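Local atomic coordinates of enterobactin synthetase component F-related protein (PDB entry 4OXI), a protein that probably uses ATP to activate glycine as glycyl adenylate, an adenylation domain of a lipopolysaccharide modification pathway that confers resistance to antimicrobial peptides. Residues T82-S87 with A110-W115; S147-A152 with Y172-V177. One frame throughout, in Å; residues are numbered along the deposited sequence.

Contact 1 of 2, residues T82-S87 with A110-W115; sequences TDMALS and AYSAIW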
loop_
_atom_site.group_PDB
_atom_site.type_symbol
_atom_site.label_atom_id
_atom_site.label_comp_id
_atom_site.label_asym_id
_atom_site.label_seq_id
_atom_site.Cartn_x
_atom_site.Cartn_y
_atom_site.Cartn_z
ATOM N N THR A 82 15.460 15.232 8.927
ATOM C CA THR A 82 15.067 16.524 8.377
ATOM C C THR A 82 16.165 17.119 7.498
ATOM O O THR A 82 15.876 17.663 6.440
ATOM C CB THR A 82 14.659 17.491 9.482
ATOM O OG1 THR A 82 13.519 16.939 10.166
ATOM C CG2 THR A 82 14.296 18.861 8.896
ATOM N N ASP A 83 17.422 16.981 7.912
ATOM C CA ASP A 83 18.534 17.479 7.111
ATOM C C ASP A 83 18.572 16.777 5.754
ATOM O O ASP A 83 18.775 17.412 4.724
ATOM C CB ASP A 83 19.886 17.249 7.815
ATOM C CG ASP A 83 20.040 18.047 9.117
ATOM O OD1 ASP A 83 19.299 19.037 9.329
ATOM O OD2 ASP A 83 20.926 17.680 9.928
ATOM N N MET A 84 18.416 15.456 5.758
ATOM C CA MET A 84 18.453 14.708 4.511
ATOM C C MET A 84 17.243 15.058 3.646
ATOM O O MET A 84 17.384 15.317 2.462
ATOM C CB MET A 84 18.503 13.209 4.785
ATOM C CG MET A 84 19.886 12.723 5.147
ATOM S SD MET A 84 19.880 10.984 5.590
ATOM C CE MET A 84 19.348 11.054 7.309
ATOM N N ALA A 85 16.066 15.098 4.256
ATOM C CA ALA A 85 14.831 15.347 3.526
ATOM C C ALA A 85 14.806 16.739 2.879
ATOM O O ALA A 85 14.571 16.855 1.678
ATOM C CB ALA A 85 13.637 15.147 4.439
ATOM N N LEU A 86 15.074 17.787 3.657
ATOM C CA LEU A 86 15.098 19.137 3.104
ATOM C C LEU A 86 16.278 19.393 2.165
ATOM O O LEU A 86 16.194 20.268 1.305
ATOM C CB LEU A 86 15.054 20.206 4.199
ATOM C CG LEU A 86 13.822 20.228 5.095
ATOM C CD1 LEU A 86 13.874 21.455 6.007
ATOM C CD2 LEU A 86 12.546 20.225 4.265
ATOM N N SER A 87 17.366 18.643 2.294
ATOM C CA SER A 87 18.433 18.777 1.299
ATOM C C SER A 87 17.969 18.263 -0.062
ATOM O O SER A 87 18.190 18.908 -1.096
ATOM C CB SER A 87 19.704 18.037 1.729
ATOM O OG SER A 87 20.247 18.593 2.917
ATOM N N ALA A 110 15.146 5.461 0.693
ATOM C CA ALA A 110 13.709 5.487 0.368
ATOM C C ALA A 110 12.927 6.391 1.310
ATOM O O ALA A 110 12.094 7.187 0.857
ATOM C CB ALA A 110 13.126 4.086 0.380
ATOM N N TYR A 111 13.175 6.265 2.619
ATOM C CA TYR A 111 12.436 7.055 3.613
ATOM C C TYR A 111 12.857 8.536 3.594
ATOM O O TYR A 111 12.031 9.417 3.813
ATOM C CB TYR A 111 12.546 6.415 5.021
ATOM C CG TYR A 111 12.051 4.985 4.973
ATOM C CD1 TYR A 111 10.717 4.688 5.144
ATOM C CD2 TYR A 111 12.916 3.945 4.674
ATOM C CE1 TYR A 111 10.252 3.376 5.041
ATOM C CE2 TYR A 111 12.470 2.651 4.569
ATOM C CZ TYR A 111 11.140 2.371 4.753
ATOM O OH TYR A 111 10.719 1.069 4.639
ATOM N N SER A 112 14.138 8.798 3.336
ATOM C CA SER A 112 14.631 10.158 3.137
ATOM C C SER A 112 13.879 10.838 1.997
ATOM O O SER A 112 13.451 11.972 2.122
ATOM C CB SER A 112 16.119 10.110 2.750
ATOM O OG SER A 112 16.932 9.894 3.884
ATOM N N ALA A 113 13.762 10.139 0.869
ATOM C CA ALA A 113 13.117 10.695 -0.322
ATOM C C ALA A 113 11.629 10.884 -0.124
ATOM O O ALA A 113 11.057 11.844 -0.632
ATOM C CB ALA A 113 13.384 9.815 -1.547
ATOM N N ILE A 114 10.993 9.975 0.612
ATOM C CA ILE A 114 9.559 10.108 0.884
ATOM C C ILE A 114 9.256 11.316 1.790
ATOM O O ILE A 114 8.333 12.087 1.511
ATOM C CB ILE A 114 8.964 8.819 1.467
ATOM C CG1 ILE A 114 8.984 7.709 0.413
ATOM C CG2 ILE A 114 7.526 9.061 1.912
ATOM C CD1 ILE A 114 8.517 6.363 0.909
ATOM N N TRP A 115 10.051 11.505 2.842
ATOM C CA TRP A 115 9.936 12.707 3.664
ATOM C C TRP A 115 10.220 13.948 2.818
ATOM O O TRP A 115 9.545 14.957 2.948
ATOM C CB TRP A 115 10.970 12.694 4.777
ATOM C CG TRP A 115 10.648 11.899 5.958
ATOM C CD1 TRP A 115 10.049 10.674 5.998
ATOM C CD2 TRP A 115 10.948 12.250 7.314
ATOM N NE1 TRP A 115 9.949 10.241 7.310
ATOM C CE2 TRP A 115 10.495 11.193 8.133
ATOM C CE3 TRP A 115 11.557 13.355 7.915
ATOM C CZ2 TRP A 115 10.635 11.211 9.523
ATOM C CZ3 TRP A 115 11.676 13.382 9.305
ATOM C CH2 TRP A 115 11.223 12.313 10.089
#

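Contact 2 of 2, residues S147-A152 with Y172-V177; sequences SIMVDA and YALPDV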
loop_
_atom_site.group_PDB
_atom_site.type_symbol
_atom_site.label_atom_id
_atom_site.label_comp_id
_atom_site.label_asym_id
_atom_site.label_seq_id
_atom_site.Cartn_x
_atom_site.Cartn_y
_atom_site.Cartn_z
ATOM N N SER A 147 12.982 11.199 -12.908
ATOM C CA SER A 147 13.861 11.357 -11.751
ATOM C C SER A 147 13.743 10.140 -10.858
ATOM O O SER A 147 12.636 9.708 -10.530
ATOM C CB SER A 147 13.503 12.617 -10.967
ATOM O OG SER A 147 13.617 13.765 -11.800
ATOM N N ILE A 148 14.882 9.564 -10.487
ATOM C CA ILE A 148 14.874 8.337 -9.713
ATOM C C ILE A 148 15.829 8.403 -8.531
ATOM O O ILE A 148 17.023 8.714 -8.702
ATOM C CB ILE A 148 15.270 7.138 -10.576
ATOM C CG1 ILE A 148 14.494 7.143 -11.889
ATOM C CG2 ILE A 148 14.982 5.819 -9.832
ATOM C CD1 ILE A 148 14.787 5.884 -12.754
ATOM N N MET A 149 15.300 8.109 -7.340
ATOM C CA MET A 149 16.125 7.989 -6.142
ATOM C C MET A 149 16.612 6.560 -5.991
ATOM O O MET A 149 15.808 5.615 -5.991
ATOM C CB MET A 149 15.321 8.341 -4.890
ATOM C CG MET A 149 16.161 8.323 -3.632
ATOM S SD MET A 149 17.006 9.893 -3.438
ATOM C CE MET A 149 17.975 9.553 -1.968
ATOM N N VAL A 150 17.920 6.398 -5.840
ATOM C CA VAL A 150 18.509 5.069 -5.762
ATOM C C VAL A 150 19.351 4.966 -4.503
ATOM O O VAL A 150 19.469 5.939 -3.747
ATOM C CB VAL A 150 19.371 4.758 -7.021
ATOM C CG1 VAL A 150 18.564 5.003 -8.282
ATOM C CG2 VAL A 150 20.637 5.621 -7.049
ATOM N N ASP A 151 19.923 3.784 -4.279
ATOM C CA ASP A 151 20.931 3.571 -3.232
ATOM C C ASP A 151 21.886 2.490 -3.716
ATOM O O ASP A 151 21.674 1.929 -4.793
ATOM C CB ASP A 151 20.281 3.141 -1.915
ATOM C CG ASP A 151 19.467 1.845 -2.049
ATOM O OD1 ASP A 151 19.814 0.968 -2.868
ATOM O OD2 ASP A 151 18.463 1.691 -1.324
ATOM N N ALA A 152 22.898 2.166 -2.917
ATOM C CA ALA A 152 23.932 1.208 -3.326
ATOM C C ALA A 152 23.393 -0.175 -3.704
ATOM O O ALA A 152 23.885 -0.803 -4.641
ATOM C CB ALA A 152 24.990 1.086 -2.240
ATOM N N TYR A 172 19.236 10.288 -8.441
ATOM C CA TYR A 172 19.583 10.933 -7.188
ATOM C C TYR A 172 20.054 9.912 -6.179
ATOM O O TYR A 172 19.537 8.800 -6.133
ATOM C CB TYR A 172 18.395 11.726 -6.636
ATOM C CG TYR A 172 18.093 12.946 -7.463
ATOM C CD1 TYR A 172 18.635 14.182 -7.137
ATOM C CD2 TYR A 172 17.289 12.859 -8.594
ATOM C CE1 TYR A 172 18.377 15.304 -7.909
ATOM C CE2 TYR A 172 17.025 13.973 -9.364
ATOM C CZ TYR A 172 17.576 15.188 -9.018
ATOM O OH TYR A 172 17.302 16.298 -9.791
ATOM N N ALA A 173 21.036 10.286 -5.367
ATOM C CA ALA A 173 21.522 9.399 -4.314
ATOM C C ALA A 173 22.147 10.214 -3.192
ATOM O O ALA A 173 22.611 11.330 -3.420
ATOM C CB ALA A 173 22.528 8.409 -4.884
ATOM N N LEU A 174 22.142 9.666 -1.977
ATOM C CA LEU A 174 22.833 10.296 -0.855
ATOM C C LEU A 174 24.358 10.160 -1.056
ATOM O O LEU A 174 24.799 9.324 -1.847
ATOM C CB LEU A 174 22.370 9.662 0.460
ATOM C CG LEU A 174 20.865 9.788 0.727
ATOM C CD1 LEU A 174 20.446 8.900 1.888
ATOM C CD2 LEU A 174 20.473 11.239 0.984
ATOM N N PRO A 175 25.161 10.999 -0.372
ATOM C CA PRO A 175 26.602 11.057 -0.662
ATOM C C PRO A 175 27.382 9.775 -0.384
ATOM O O PRO A 175 28.519 9.664 -0.835
ATOM C CB PRO A 175 27.104 12.170 0.266
ATOM C CG PRO A 175 25.933 13.036 0.477
ATOM C CD PRO A 175 24.757 12.080 0.544
ATOM N N ASP A 176 26.799 8.819 0.328
ATOM C CA ASP A 176 27.516 7.579 0.614
ATOM C C ASP A 176 27.489 6.599 -0.563
ATOM O O ASP A 176 28.096 5.530 -0.507
ATOM C CB ASP A 176 26.959 6.908 1.877
ATOM C CG ASP A 176 25.577 6.294 1.660
ATOM O OD1 ASP A 176 24.647 7.011 1.215
ATOM O OD2 ASP A 176 25.421 5.082 1.936
ATOM N N VAL A 177 26.779 6.955 -1.625
ATOM C CA VAL A 177 26.667 6.072 -2.778
ATOM C C VAL A 177 27.661 6.484 -3.853
ATOM O O VAL A 177 27.637 7.625 -4.322
ATOM C CB VAL A 177 25.247 6.107 -3.365
ATOM C CG1 VAL A 177 25.160 5.193 -4.558
ATOM C CG2 VAL A 177 24.227 5.709 -2.310
HETATM O O HOH W 1 21.065 7.184 -1.664
#

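Contact 1 of 2, residues T82-S87 with A110-W115
A85 and W115 meet through their first side-chain carbons, CB of A85 lying 3.6 Å from CB of W115. A85 is a small residue at the crossing, consistent with segment axes that approach to 7.9 Å at a crossing angle of -61°. It lies near the plane of the indole, at its edge, and does not cover a face. One turn back along W115's helix, S112 stands opposite A85, with CA of A85 5.2 Å from CA of S112 and the carbonyl O of S112 3.9 Å from CB of A85. M84 flanks the same serine: CG stands beside the backbone N (chi1 -80°) and the chain then runs extended (chi2 175°), which brings SD 3.6 Å from S112 OG. That hydroxyl hydrogen-bonds to the carbonyl of L108 within its helix. T82 OG1 likewise bonds to Y78 O and approaches the indole edge at CZ3, 4.1 Å away. With no hydrogen bond between the segments, the join rests on shape, the polar groups being turned back to their own helices. M81 and L88 of helix 78-95 extend the packing around S112, while I114, on another side of helix 108-119, meets I102 of strand 99-102 and helix 268-279.

Contact 2 of 2, residues S147-A152 with Y172-V177
Y172 pairs with M149, its N-H and C=O bonding to I148 and V150 on either side of M149, as in neighbouring parallel strands. The N-H donates to I148 O, 2.7 Å from Y172 N, and the carbonyl O accepts from V150 N at 2.9 Å, the donor lying almost in line with the C=O bond. M149, between these two bonds, adds a CA-H...O contact to the same Y172 oxygen. The tight part continues on the sheet face shared by M149 and Y172. With CG of M149 anti to the backbone N (chi1 -176°) and a bend at chi2, the thioether runs across Y172 at about a right angle, SD 3.9 Å from Y172 CB, and its methyl CE ends 4.0 Å from L174 CG. The Y172 ring reaches back along the partner strand, where CE2 of Y172 approaches CB of S147; H192 stacks on this ring and W92 meets it edge-to-face.

Beyond A173 the chains part and direct backbone pairing gives way to a water, which donates to V150 O and accepts from L174 N, 2.7 Å away. L174 to V177 then form a type I turn that brings V177 back, CG2 3.8 Å from the backbone N of A152. Across the two segments this outer end, where A152 is exposed, meets mainly through that valine, whose CG2 also lies against D151 CA; D151 itself is hydrogen-bonded to S104. Strands 147-149 and 170-173 belong to a beta-alpha-beta unit with helix 155-164, whose L158 and L161 touch V150 and I148, whereas M149 faces A109 and A113 of helix 108-119 and L88 of helix 78-95.

Contact 1 closes before contact 2 opens along the chain, and their centres lie 12 Å apart on one side of the molecule, within the AMP-binding region. Contact 1 pairs two helices; contact 2 joins adjacent strands of the five-stranded parallel sheet ordered 123-126, 99-102, 147-149, 170-173, 190-193. The two layers touch directly: A113 CB packs 3.8 Å from M149 CG, and L174 CD1 comes within 4.3 Å of M84 SD. Helices 78-95 and 108-119 thus form a layer over the sheet face carrying M149 and Y172. Together the contacts build one helix-on-sheet layer of the AMP-binding region, while the glycyl-adenosine-5'-phosphate pocket draws on none of these four segments.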